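Local atomic coordinates of D-aminopeptidase (Burkholderia sp. LK4, PDB entry 5TZB), a protein that probably hydrolyses peptides from their N-terminal end, releasing beta-amino acids, as a beta-aminopeptidase of peptidase family S58 and one of the Ntn hydrolases. Residues C52-E57 and Q159-A164; P110-N115 and G120-A125; E193-I198 and G357-R362. One frame throughout, in Å; residues are numbered along the deposited sequence.

How the interactions relate
From the N terminus, strand 48-56 at one edge of a five-stranded mixed sheet comes first, and interaction 1 closes a loop of 101 residues when 159-164 returns to it just before helix 163-172. Nested within that loop, interaction 2 closes a connection of only four residues and packs helix 119-129 on strand 111-115 of the same sheet. Val161 joins the two, since it touches Val122, Thr114 and Asn115. Interaction 3 follows in series, 158 residues separating 193-198 from 357-362, and brings the hairpin of 190-191 and 194-195 against that of 359-361 and 364-366. Its link to interaction 2 is a light one, Tyr113 against Ile198; no contacts cross along the chain.

Interaction 1: residues C52-E57 and Q159-A164; sequences CTLNEE and QHVSAA
Leu54, on strand 48-56, meets the backbone of His160 and the side chain of Val161 through a single methyl. Its CB points toward 159-164 but remains well short of it. At the next bond chi1 is -58°, which sets CG anti to the carbonyl carbon; CG too stops short of both His160 O and Val161 CG2. The chain then forks. CD1 continues the line from CA (chi2 -179°) and makes the contact: it lies 3.8 Å from His160 O, a van der Waals approach to a carbonyl oxygen, and 4.4 Å from Val161 CG2. His160 CB is a little farther, 4.8 Å from Leu54 CD1. The other branch, Leu54 CD2, faces Cys52 of its own strand and comes within 4.3 Å of Cys52 SG.

Val161 is approached on its CG2 branch, while its CG1 packs against Val122 of helix 119-129. The side chain of Leu54 also touches Ile63, on the neighbouring antiparallel strand, and His165, so the methyl is only one side of a larger apolar patch. The polar end of His160 is engaged away from Leu54: its NE2 is hydrogen-bonded to Asp155. One residue past Val161, Ser162 takes the N-cap position of helix 163-172, so the contact sits where a loop hands over to a helix beside an edge strand.

The interface between the segments is small, 94 Å² in all, and rests on one methyl against an oxygen and a second methyl. Such a contact has no directional bond to fix it; it depends on shape and dispersion, and the imidazole of His160 takes its hydrogen bond beyond the two segments.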
loop_
_atom_site.group_PDB
_atom_site.type_symbol
_atom_site.label_atom_id
_atom_site.label_comp_id
_atom_site.label_asym_id
_atom_site.label_seq_id
_atom_site.Cartn_x
_atom_site.Cartn_y
_atom_site.Cartn_z
ATOM N N CYS C 52 -16.310 -27.241 11.165
ATOM C CA CYS C 52 -16.738 -27.714 12.480
ATOM C C CYS C 52 -17.808 -26.755 12.975
ATOM O O CYS C 52 -17.559 -25.563 13.124
ATOM C CB CYS C 52 -15.587 -27.807 13.478
ATOM S SG CYS C 52 -16.139 -28.292 15.138
ATOM N N THR C 53 -19.012 -27.279 13.179
ATOM C CA THR C 53 -20.180 -26.465 13.497
ATOM C C THR C 53 -20.593 -26.613 14.959
ATOM O O THR C 53 -20.762 -27.731 15.448
ATOM C CB THR C 53 -21.361 -26.839 12.578
ATOM O OG1 THR C 53 -20.953 -26.663 11.216
ATOM C CG2 THR C 53 -22.595 -25.964 12.864
ATOM N N LEU C 54 -20.699 -25.489 15.664
ATOM C CA LEU C 54 -21.116 -25.492 17.064
ATOM C C LEU C 54 -22.506 -24.909 17.216
ATOM O O LEU C 54 -22.733 -23.736 16.922
ATOM C CB LEU C 54 -20.138 -24.697 17.922
ATOM C CG LEU C 54 -18.698 -25.203 17.870
ATOM C CD1 LEU C 54 -17.810 -24.367 18.782
ATOM C CD2 LEU C 54 -18.639 -26.699 18.217
ATOM N N ASN C 55 -23.444 -25.716 17.681
ATOM C CA ASN C 55 -24.775 -25.209 17.929
ATOM C C ASN C 55 -25.247 -25.811 19.252
ATOM O O ASN C 55 -25.457 -27.022 19.358
ATOM C CB ASN C 55 -25.700 -25.560 16.759
ATOM C CG ASN C 55 -27.148 -25.149 16.990
ATOM O OD1 ASN C 55 -27.544 -24.742 18.090
ATOM N ND2 ASN C 55 -27.953 -25.266 15.943
ATOM N N GLU C 56 -25.427 -24.956 20.257
ATOM C CA GLU C 56 -25.831 -25.404 21.580
ATOM C C GLU C 56 -26.696 -24.329 22.207
ATOM O O GLU C 56 -26.267 -23.185 22.348
ATOM C CB GLU C 56 -24.607 -25.690 22.462
ATOM C CG GLU C 56 -23.813 -26.919 22.048
ATOM C CD GLU C 56 -24.291 -28.193 22.711
ATOM O OE1 GLU C 56 -24.728 -28.130 23.882
ATOM O OE2 GLU C 56 -24.227 -29.259 22.056
ATOM N N GLU C 57 -27.913 -24.708 22.586
ATOM C CA GLU C 57 -28.859 -23.772 23.178
ATOM C C GLU C 57 -28.535 -23.579 24.653
ATOM O O GLU C 57 -28.508 -24.545 25.411
ATOM C CB GLU C 57 -30.289 -24.300 23.007
ATOM C CG GLU C 57 -31.368 -23.472 23.687
ATOM C CD GLU C 57 -31.717 -22.223 22.913
ATOM O OE1 GLU C 57 -31.310 -22.119 21.734
ATOM O OE2 GLU C 57 -32.399 -21.343 23.486
ATOM N N GLN C 159 -16.036 -17.067 23.866
ATOM C CA GLN C 159 -14.850 -17.676 23.242
ATOM C C GLN C 159 -14.943 -19.198 23.282
ATOM O O GLN C 159 -14.131 -19.872 23.922
ATOM C CB GLN C 159 -13.557 -17.161 23.913
ATOM C CG GLN C 159 -13.273 -15.670 23.604
ATOM C CD GLN C 159 -11.978 -15.127 24.222
ATOM O OE1 GLN C 159 -11.750 -15.248 25.424
ATOM N NE2 GLN C 159 -11.139 -14.509 23.399
ATOM N N HIS C 160 -15.936 -19.739 22.580
ATOM C CA HIS C 160 -16.265 -21.160 22.709
ATOM C C HIS C 160 -15.548 -22.063 21.701
ATOM O O HIS C 160 -15.711 -23.282 21.739
ATOM C CB HIS C 160 -17.774 -21.369 22.574
ATOM C CG HIS C 160 -18.573 -20.696 23.643
ATOM N ND1 HIS C 160 -18.754 -21.241 24.895
ATOM C CD2 HIS C 160 -19.276 -19.539 23.630
ATOM C CE1 HIS C 160 -19.510 -20.434 25.617
ATOM N NE2 HIS C 160 -19.841 -19.394 24.873
ATOM N N VAL C 161 -14.758 -21.476 20.805
ATOM C CA VAL C 161 -14.018 -22.265 19.818
ATOM C C VAL C 161 -12.679 -22.696 20.388
ATOM O O VAL C 161 -11.960 -21.882 20.969
ATOM C CB VAL C 161 -13.787 -21.475 18.500
ATOM C CG1 VAL C 161 -12.962 -22.298 17.487
ATOM C CG2 VAL C 161 -15.119 -21.056 17.902
ATOM N N SER C 162 -12.341 -23.971 20.213
ATOM C CA SER C 162 -11.125 -24.534 20.797
ATOM C C SER C 162 -10.268 -25.269 19.771
ATOM O O SER C 162 -10.677 -25.457 18.624
ATOM C CB SER C 162 -11.489 -25.497 21.923
ATOM O OG SER C 162 -12.072 -26.666 21.377
ATOM N N ALA C 163 -9.074 -25.682 20.191
ATOM C CA ALA C 163 -8.178 -26.429 19.315
ATOM C C ALA C 163 -8.831 -27.717 18.827
ATOM O O ALA C 163 -8.599 -28.146 17.697
ATOM C CB ALA C 163 -6.868 -26.736 20.025
ATOM N N ALA C 164 -9.644 -28.332 19.681
ATOM C CA ALA C 164 -10.312 -29.576 19.319
ATOM C C ALA C 164 -11.254 -29.341 18.137
ATOM O O ALA C 164 -11.387 -30.192 17.261
ATOM C CB ALA C 164 -11.071 -30.157 20.524
#

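Interaction 2: residues P110-N115 and G120-A125; sequences PIAYTN and GAVRDA
Val122 lies over strand 111-115 with its two methyls divided between Ala112 and Thr114. Its chi1 of 166° puts CG1 anti to the backbone N, and CG1 comes to 3.8 Å from Ala112 CB. CG2, anti to the carbonyl carbon, instead reaches Thr114 CG2 tip to tip, also 3.8 Å away. Ala112 and Thr114 alternate with Tyr113, whose side chain leaves from the other face of the strand.

In Thr114 the hydroxyl is anti to the backbone N (chi1 -171°), where OG1 hydrogen-bonds to Gly66 O on the adjacent strand. That rotamer leaves CG2 in the crowded position between N and the carbonyl carbon, facing the helix, so one side chain serves the sheet with its oxygen and the helix with its methyl.

On helix 119-129, Arg123 NH1 forms a salt bridge with Asp124 OD1 at 2.9 Å, the acceptor lying in the guanidinium plane; NH2 bridges to Asp94 of a second subunit.

Strand 111-115, helix 119-129 and parallel strand 144-148 make a beta-alpha-beta crossover, and the contact is the packing of its helix on its first strand.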
loop_
_atom_site.group_PDB
_atom_site.type_symbol
_atom_site.label_atom_id
_atom_site.label_comp_id
_atom_site.label_asym_id
_atom_site.label_seq_id
_atom_site.Cartn_x
_atom_site.Cartn_y
_atom_site.Cartn_z
ATOM N N PRO C 110 -2.622 -23.954 6.218
ATOM C CA PRO C 110 -4.046 -23.855 5.895
ATOM C C PRO C 110 -4.576 -22.452 6.160
ATOM O O PRO C 110 -3.914 -21.631 6.809
ATOM C CB PRO C 110 -4.717 -24.837 6.858
ATOM C CG PRO C 110 -3.637 -25.685 7.388
ATOM C CD PRO C 110 -2.355 -24.933 7.293
ATOM N N ILE C 111 -5.773 -22.212 5.652
ATOM C CA ILE C 111 -6.552 -21.019 5.911
ATOM C C ILE C 111 -7.752 -21.388 6.750
ATOM O O ILE C 111 -8.400 -22.394 6.482
ATOM C CB ILE C 111 -7.058 -20.380 4.607
ATOM C CG1 ILE C 111 -5.881 -19.996 3.716
ATOM C CG2 ILE C 111 -7.944 -19.162 4.893
ATOM C CD1 ILE C 111 -6.288 -19.769 2.265
ATOM N N ALA C 112 -8.065 -20.568 7.747
ATOM C CA ALA C 112 -9.222 -20.831 8.579
ATOM C C ALA C 112 -10.101 -19.581 8.712
ATOM O O ALA C 112 -9.611 -18.448 8.696
ATOM C CB ALA C 112 -8.795 -21.348 9.936
ATOM N N TYR C 113 -11.413 -19.812 8.747
ATOM C CA TYR C 113 -12.410 -18.795 9.055
ATOM C C TYR C 113 -13.021 -19.071 10.424
ATOM O O TYR C 113 -13.356 -20.219 10.710
ATOM C CB TYR C 113 -13.548 -18.799 8.035
ATOM C CG TYR C 113 -13.227 -18.470 6.597
ATOM C CD1 TYR C 113 -12.003 -17.944 6.218
ATOM C CD2 TYR C 113 -14.187 -18.678 5.612
ATOM C CE1 TYR C 113 -11.742 -17.641 4.881
ATOM C CE2 TYR C 113 -13.939 -18.378 4.290
ATOM C CZ TYR C 113 -12.724 -17.864 3.929
ATOM O OH TYR C 113 -12.501 -17.570 2.604
ATOM N N THR C 114 -13.223 -18.045 11.247
ATOM C CA THR C 114 -13.976 -18.234 12.490
ATOM C C THR C 114 -14.609 -16.900 12.926
ATOM O O THR C 114 -14.726 -15.995 12.120
ATOM C CB THR C 114 -13.079 -18.823 13.599
ATOM O OG1 THR C 114 -13.875 -19.193 14.732
ATOM C CG2 THR C 114 -11.996 -17.848 14.011
ATOM N N ASN C 115 -15.038 -16.776 14.182
ATOM C CA ASN C 115 -15.579 -15.505 14.669
ATOM C C ASN C 115 -14.474 -14.599 15.221
ATOM O O ASN C 115 -13.369 -15.071 15.479
ATOM C CB ASN C 115 -16.641 -15.738 15.742
ATOM C CG ASN C 115 -16.051 -16.284 17.030
ATOM O OD1 ASN C 115 -15.468 -15.539 17.822
ATOM N ND2 ASN C 115 -16.217 -17.581 17.258
ATOM N N GLY C 120 -7.300 -15.897 17.658
ATOM C CA GLY C 120 -6.054 -16.297 18.278
ATOM C C GLY C 120 -5.975 -17.772 18.648
ATOM O O GLY C 120 -4.959 -18.439 18.389
ATOM N N ALA C 121 -7.045 -18.282 19.260
ATOM C CA ALA C 121 -7.087 -19.684 19.658
ATOM C C ALA C 121 -6.981 -20.581 18.413
ATOM O O ALA C 121 -6.267 -21.579 18.419
ATOM C CB ALA C 121 -8.369 -19.990 20.451
ATOM N N VAL C 122 -7.687 -20.210 17.350
ATOM C CA VAL C 122 -7.630 -20.952 16.094
ATOM C C VAL C 122 -6.242 -20.884 15.465
ATOM O O VAL C 122 -5.703 -21.902 15.004
ATOM C CB VAL C 122 -8.688 -20.432 15.082
ATOM C CG1 VAL C 122 -8.414 -20.967 13.673
ATOM C CG2 VAL C 122 -10.116 -20.785 15.572
ATOM N N ARG C 123 -5.648 -19.698 15.474
ATOM C CA ARG C 123 -4.327 -19.523 14.893
ATOM C C ARG C 123 -3.282 -20.380 15.609
ATOM O O ARG C 123 -2.505 -21.083 14.966
ATOM C CB ARG C 123 -3.907 -18.055 14.941
ATOM C CG ARG C 123 -2.562 -17.757 14.278
ATOM C CD ARG C 123 -1.505 -17.428 15.311
ATOM N NE ARG C 123 -0.265 -16.984 14.692
ATOM C CZ ARG C 123 0.935 -17.071 15.255
ATOM N NH1 ARG C 123 1.074 -17.591 16.467
ATOM N NH2 ARG C 123 1.994 -16.619 14.600
ATOM N N ASP C 124 -3.261 -20.320 16.936
ATOM C CA ASP C 124 -2.243 -21.056 17.680
ATOM C C ASP C 124 -2.508 -22.560 17.640
ATOM O O ASP C 124 -1.582 -23.360 17.788
ATOM C CB ASP C 124 -2.139 -20.534 19.114
ATOM C CG ASP C 124 -1.334 -19.227 19.198
ATOM O OD1 ASP C 124 -1.093 -18.609 18.136
ATOM O OD2 ASP C 124 -0.940 -18.820 20.321
ATOM N N ALA C 125 -3.763 -22.943 17.418
ATOM C CA ALA C 125 -4.090 -24.354 17.235
ATOM C C ALA C 125 -3.512 -24.851 15.910
ATOM O O ALA C 125 -3.053 -25.981 15.814
ATOM C CB ALA C 125 -5.590 -24.571 17.280
#

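Interaction 3: residues E193-I198 and G357-R362; sequences EFKGGI and GDVESR
Lys195 touches 357-362 with the apolar part of its side chain alone. The closest approach is to a backbone oxygen: Lys195 CB lies 3.3 Å and Lys195 CG 3.2 Å from Gly357 O, a tight pair of C-H to carbonyl contacts. CG is anti to the backbone N, which carries the chain out past Gly357.

Carbon-to-carbon packing follows: Val359 CG2 is 3.8 Å from Lys195 CD and 3.7 Å from Lys195 CE. The two side chains cross obliquely, and only this branch of the valine takes part.

Polar interactions turn the lysine's end away from these partners. Bends at chi2 (66°) and chi4 (75°) fold the chain back so that Lys195 NZ donates to Gly196 O at 2.8 Å, from 54° above the carbonyl plane. NZ is also hydrogen-bonded to Thr187 O and Met189 O, with a weaker bond to Gly186 O. The buried ammonium is thus gripped by a cluster of carbonyl oxygens, which would be expected to favour its charged form.

Around the contact, Lys195 belongs to the two-stranded sheet of 190-191 and 194-195, while Val359 is in the pair 359-361 and 364-366. Val366 packs against both Lys195 and Val359, and the backbone of Lys195 bonds to Glu367. Val359, which follows helix 331-355 in the chain, is touched by Arg64 of strand 63-71.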
loop_
_atom_site.group_PDB
_atom_site.type_symbol
_atom_site.label_atom_id
_atom_site.label_comp_id
_atom_site.label_asym_id
_atom_site.label_seq_id
_atom_site.Cartn_x
_atom_site.Cartn_y
_atom_site.Cartn_z
ATOM N N GLU C 193 -29.369 -8.890 6.197
ATOM C CA GLU C 193 -30.422 -9.017 7.196
ATOM C C GLU C 193 -31.268 -10.272 6.960
ATOM O O GLU C 193 -32.427 -10.340 7.372
ATOM C CB GLU C 193 -31.280 -7.750 7.216
ATOM C CG GLU C 193 -30.432 -6.510 7.433
ATOM C CD GLU C 193 -31.236 -5.226 7.474
ATOM O OE1 GLU C 193 -30.936 -4.299 6.679
ATOM O OE2 GLU C 193 -32.141 -5.134 8.319
ATOM N N PHE C 194 -30.679 -11.236 6.257
ATOM C CA PHE C 194 -31.157 -12.613 6.220
ATOM C C PHE C 194 -30.077 -13.497 6.818
ATOM O O PHE C 194 -28.989 -13.010 7.136
ATOM C CB PHE C 194 -31.442 -13.078 4.799
ATOM C CG PHE C 194 -32.605 -12.408 4.155
ATOM C CD1 PHE C 194 -33.903 -12.683 4.569
ATOM C CD2 PHE C 194 -32.407 -11.530 3.096
ATOM C CE1 PHE C 194 -34.992 -12.068 3.955
ATOM C CE2 PHE C 194 -33.487 -10.916 2.473
ATOM C CZ PHE C 194 -34.784 -11.184 2.904
ATOM N N LYS C 195 -30.327 -14.801 6.902
ATOM C CA LYS C 195 -29.285 -15.724 7.367
ATOM C C LYS C 195 -28.107 -15.753 6.407
ATOM O O LYS C 195 -28.281 -15.897 5.193
ATOM C CB LYS C 195 -29.838 -17.144 7.536
ATOM C CG LYS C 195 -28.812 -18.132 8.100
ATOM C CD LYS C 195 -28.435 -17.781 9.536
ATOM C CE LYS C 195 -27.321 -18.681 10.078
ATOM N NZ LYS C 195 -25.980 -18.335 9.521
ATOM N N GLY C 196 -26.897 -15.629 6.950
ATOM C CA GLY C 196 -25.704 -15.633 6.130
ATOM C C GLY C 196 -24.825 -16.845 6.367
ATOM O O GLY C 196 -25.308 -17.897 6.797
ATOM N N GLY C 197 -23.533 -16.702 6.076
ATOM C CA GLY C 197 -22.582 -17.772 6.317
ATOM C C GLY C 197 -21.758 -18.192 5.115
ATOM O O GLY C 197 -21.339 -17.374 4.300
ATOM N N ILE C 198 -21.525 -19.494 5.010
ATOM C CA ILE C 198 -20.598 -20.030 4.017
ATOM C C ILE C 198 -21.221 -20.114 2.630
ATOM O O ILE C 198 -22.347 -20.594 2.481
ATOM C CB ILE C 198 -20.101 -21.434 4.443
ATOM C CG1 ILE C 198 -19.374 -21.344 5.786
ATOM C CG2 ILE C 198 -19.183 -22.032 3.394
ATOM C CD1 ILE C 198 -18.114 -20.405 5.772
ATOM N N GLY C 357 -30.885 -20.792 6.587
ATOM C CA GLY C 357 -32.155 -21.135 7.205
ATOM C C GLY C 357 -32.482 -20.261 8.408
ATOM O O GLY C 357 -31.630 -19.508 8.882
ATOM N N ASP C 358 -33.711 -20.364 8.905
ATOM C CA ASP C 358 -34.144 -19.597 10.075
ATOM C C ASP C 358 -33.320 -19.920 11.310
ATOM O O ASP C 358 -33.034 -21.086 11.592
ATOM C CB ASP C 358 -35.621 -19.844 10.410
ATOM C CG ASP C 358 -36.566 -19.364 9.331
ATOM O OD1 ASP C 358 -36.130 -18.639 8.414
ATOM O OD2 ASP C 358 -37.772 -19.675 9.436
ATOM N N VAL C 359 -32.957 -18.877 12.048
ATOM C CA VAL C 359 -32.230 -19.047 13.295
ATOM C C VAL C 359 -32.772 -18.091 14.349
ATOM O O VAL C 359 -32.923 -16.889 14.095
ATOM C CB VAL C 359 -30.720 -18.805 13.128
ATOM C CG1 VAL C 359 -30.059 -18.727 14.478
ATOM C CG2 VAL C 359 -30.074 -19.884 12.277
ATOM N N GLU C 360 -33.085 -18.651 15.518
ATOM C CA GLU C 360 -33.471 -17.893 16.707
ATOM C C GLU C 360 -32.458 -18.175 17.816
ATOM O O GLU C 360 -32.247 -19.325 18.194
ATOM C CB GLU C 360 -34.888 -18.274 17.163
ATOM N N SER C 361 -31.832 -17.136 18.350
ATOM C CA SER C 361 -30.784 -17.361 19.338
ATOM C C SER C 361 -30.502 -16.095 20.133
ATOM O O SER C 361 -30.394 -15.008 19.562
ATOM C CB SER C 361 -29.510 -17.861 18.647
ATOM O OG SER C 361 -28.520 -18.222 19.586
ATOM N N ARG C 362 -30.391 -16.245 21.452
ATOM C CA ARG C 362 -30.063 -15.134 22.349
ATOM C C ARG C 362 -31.036 -13.972 22.155
ATOM O O ARG C 362 -30.651 -12.804 22.221
ATOM C CB ARG C 362 -28.605 -14.675 22.130
ATOM C CG ARG C 362 -27.597 -15.803 22.270
ATOM C CD ARG C 362 -26.146 -15.363 22.097
ATOM N NE ARG C 362 -25.669 -14.478 23.153
ATOM C CZ ARG C 362 -25.462 -13.174 23.003
ATOM N NH1 ARG C 362 -25.698 -12.589 21.836
ATOM N NH2 ARG C 362 -25.023 -12.455 24.029
#